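Local coordinates for WZI (Escherichia coli, PDB 2YNK), which is an outer membrane beta-barrel lectin that binds carbohydrate and takes part in assembly of the group 1 capsule, at residues 55-60 against 379-384. Sequence-based numbering, arbitrary orientation.
Sequences LARINQ and EDNQRW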
loop_
_atom_site.group_PDB
_atom_site.type_symbol
_atom_site.label_atom_id
_atom_site.label_comp_id
_atom_site.label_asym_id
_atom_site.label_seq_id
_atom_site.Cartn_x
_atom_site.Cartn_y
_atom_site.Cartn_z
ATOM N N LEU A 55 -16.157 1.476 -14.584
ATOM C CA LEU A 55 -15.612 0.370 -15.389
ATOM C C LEU A 55 -14.672 0.816 -16.510
ATOM O O LEU A 55 -13.584 0.266 -16.676
ATOM C CB LEU A 55 -16.745 -0.460 -16.022
ATOM C CG LEU A 55 -17.309 -1.626 -15.205
ATOM C CD1 LEU A 55 -18.263 -2.448 -16.059
ATOM C CD2 LEU A 55 -16.200 -2.506 -14.644
ATOM N N ALA A 56 -15.100 1.801 -17.289
ATOM C CA ALA A 56 -14.332 2.227 -18.458
ATOM C C ALA A 56 -12.994 2.817 -18.032
ATOM O O ALA A 56 -12.015 2.782 -18.783
ATOM C CB ALA A 56 -15.128 3.237 -19.281
ATOM N N ARG A 57 -12.969 3.344 -16.809
ATOM C CA ARG A 57 -11.785 3.990 -16.237
ATOM C C ARG A 57 -10.676 2.988 -15.943
ATOM O O ARG A 57 -9.504 3.309 -16.102
ATOM C CB ARG A 57 -12.172 4.770 -14.970
ATOM C CG ARG A 57 -11.767 6.238 -14.991
ATOM C CD ARG A 57 -12.864 7.146 -14.453
ATOM N NE ARG A 57 -13.236 6.820 -13.076
ATOM C CZ ARG A 57 -14.260 7.370 -12.416
ATOM N NH1 ARG A 57 -15.035 8.290 -12.988
ATOM N NH2 ARG A 57 -14.507 7.000 -11.160
ATOM N N ILE A 58 -11.031 1.768 -15.546
ATOM C CA ILE A 58 -10.017 0.758 -15.193
ATOM C C ILE A 58 -8.940 0.552 -16.263
ATOM O O ILE A 58 -7.756 0.702 -15.982
ATOM C CB ILE A 58 -10.638 -0.607 -14.846
ATOM C CG1 ILE A 58 -11.639 -0.483 -13.679
ATOM C CG2 ILE A 58 -9.551 -1.626 -14.520
ATOM C CD1 ILE A 58 -11.187 0.334 -12.492
ATOM N N ASN A 59 -9.335 0.212 -17.482
ATOM C CA ASN A 59 -8.354 0.017 -18.563
ATOM C C ASN A 59 -7.677 1.320 -19.000
ATOM O O ASN A 59 -6.505 1.321 -19.390
ATOM C CB ASN A 59 -9.004 -0.680 -19.773
ATOM C CG ASN A 59 -9.070 -2.191 -19.608
ATOM O OD1 ASN A 59 -8.235 -2.792 -18.919
ATOM N ND2 ASN A 59 -10.056 -2.814 -20.249
ATOM N N GLN A 60 -8.413 2.424 -18.935
ATOM C CA GLN A 60 -7.841 3.718 -19.243
ATOM C C GLN A 60 -6.661 3.992 -18.304
ATOM O O GLN A 60 -5.607 4.476 -18.741
ATOM C CB GLN A 60 -8.884 4.824 -19.109
ATOM C CG GLN A 60 -8.369 6.178 -19.581
ATOM C CD GLN A 60 -9.312 7.335 -19.299
ATOM O OE1 GLN A 60 -10.378 7.166 -18.707
ATOM N NE2 GLN A 60 -8.907 8.532 -19.722
ATOM N N GLU A 379 -17.875 11.991 -13.591
ATOM C CA GLU A 379 -17.892 11.330 -14.904
ATOM C C GLU A 379 -16.669 11.770 -15.707
ATOM O O GLU A 379 -15.968 10.967 -16.306
ATOM C CB GLU A 379 -19.188 11.734 -15.621
ATOM C CG GLU A 379 -19.345 11.247 -17.048
ATOM C CD GLU A 379 -20.761 11.437 -17.555
ATOM O OE1 GLU A 379 -21.491 12.290 -16.988
ATOM O OE2 GLU A 379 -21.148 10.727 -18.515
ATOM N N ASP A 380 -16.451 13.078 -15.689
ATOM C CA ASP A 380 -15.225 13.762 -16.117
ATOM C C ASP A 380 -13.891 13.164 -15.602
ATOM O O ASP A 380 -12.843 13.382 -16.202
ATOM C CB ASP A 380 -15.340 15.211 -15.608
ATOM C CG ASP A 380 -14.412 16.160 -16.303
ATOM O OD1 ASP A 380 -13.751 15.753 -17.276
ATOM O OD2 ASP A 380 -14.353 17.335 -15.876
ATOM N N ASN A 381 -13.942 12.432 -14.488
ATOM C CA ASN A 381 -12.763 11.947 -13.773
ATOM C C ASN A 381 -11.986 13.047 -13.048
ATOM O O ASN A 381 -10.778 12.950 -12.897
ATOM C CB ASN A 381 -11.821 11.170 -14.688
ATOM C CG ASN A 381 -10.796 10.350 -13.917
ATOM O OD1 ASN A 381 -11.028 9.929 -12.782
ATOM N ND2 ASN A 381 -9.660 10.111 -14.542
ATOM N N GLN A 382 -12.676 14.099 -12.619
ATOM C CA GLN A 382 -12.142 14.991 -11.609
ATOM C C GLN A 382 -12.411 14.312 -10.278
ATOM O O GLN A 382 -13.440 13.663 -10.127
ATOM C CB GLN A 382 -12.837 16.344 -11.647
ATOM C CG GLN A 382 -12.472 17.190 -12.844
ATOM C CD GLN A 382 -13.152 18.542 -12.805
ATOM O OE1 GLN A 382 -12.980 19.308 -11.856
ATOM N NE2 GLN A 382 -13.944 18.839 -13.834
ATOM N N ARG A 383 -11.501 14.441 -9.316
ATOM C CA ARG A 383 -11.699 13.797 -8.022
ATOM C C ARG A 383 -11.443 14.765 -6.878
ATOM O O ARG A 383 -10.315 15.210 -6.685
ATOM C CB ARG A 383 -10.792 12.583 -7.874
ATOM C CG ARG A 383 -10.587 11.789 -9.147
ATOM C CD ARG A 383 -9.945 10.446 -8.855
ATOM N NE ARG A 383 -10.104 9.525 -9.969
ATOM C CZ ARG A 383 -10.003 8.200 -9.890
ATOM N NH1 ARG A 383 -9.731 7.585 -8.743
ATOM N NH2 ARG A 383 -10.197 7.475 -10.986
ATOM N N TRP A 384 -12.495 15.082 -6.128
ATOM C CA TRP A 384 -12.393 15.938 -4.959
ATOM C C TRP A 384 -12.330 15.096 -3.737
ATOM O O TRP A 384 -13.075 14.134 -3.620
ATOM C CB TRP A 384 -13.606 16.821 -4.862
ATOM C CG TRP A 384 -13.838 17.563 -6.132
ATOM C CD1 TRP A 384 -14.567 17.146 -7.237
ATOM C CD2 TRP A 384 -13.319 18.881 -6.487
ATOM N NE1 TRP A 384 -14.537 18.094 -8.224
ATOM C CE2 TRP A 384 -13.808 19.161 -7.838
ATOM C CE3 TRP A 384 -12.523 19.819 -5.851
ATOM C CZ2 TRP A 384 -13.503 20.338 -8.498
ATOM C CZ3 TRP A 384 -12.221 21.002 -6.528
ATOM C CH2 TRP A 384 -12.700 21.252 -7.821
#
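Arg57 reaches from helix 49-65 to the turn at Asn381. Its CB leaves the helix toward the turn, although Arg57 CA and Asn381 CA are 8.4 Å apart. Bends at chi2 and chi3 (59°) then bring CD against the amide oxygen and carbon of Asn381. Here Arg57 CD lies 3.7 Å from Asn381 OD1. From here on the flat groups are nearly parallel: guanidinium and amide planes differ by 15°. Asn381 OD1 thus lies over one guanidinium face, in van der Waals contact, 4.1 Å from Arg57 CZ. Arg57 NE comes within 3.7 Å of Arg383 NH2, a pair of like charges that Asp13 of helix 8-19 probably offsets, since its OD2 forms salt bridges with both nitrogens. At the tip, Arg57 NH1 passes the backbone O of Glu379 only loosely, at 4.4 Å.

Asn381 OD1 is itself fixed from the strand side. Arg383 NE (3.0 Å) and NH2 (3.2 Å) both donate to it, side-on and within the Arg383 guanidinium plane, which should restrain the amide's rotation. The positive phi of Asn381 (71°) puts it in the left-handed region, consistent with its place in the turn. Residues 379-382 join the antiparallel neighbours 368-377 and 383-393, a beta-hairpin of the outer membrane barrel against which helices 49-65 and 8-19 are packed.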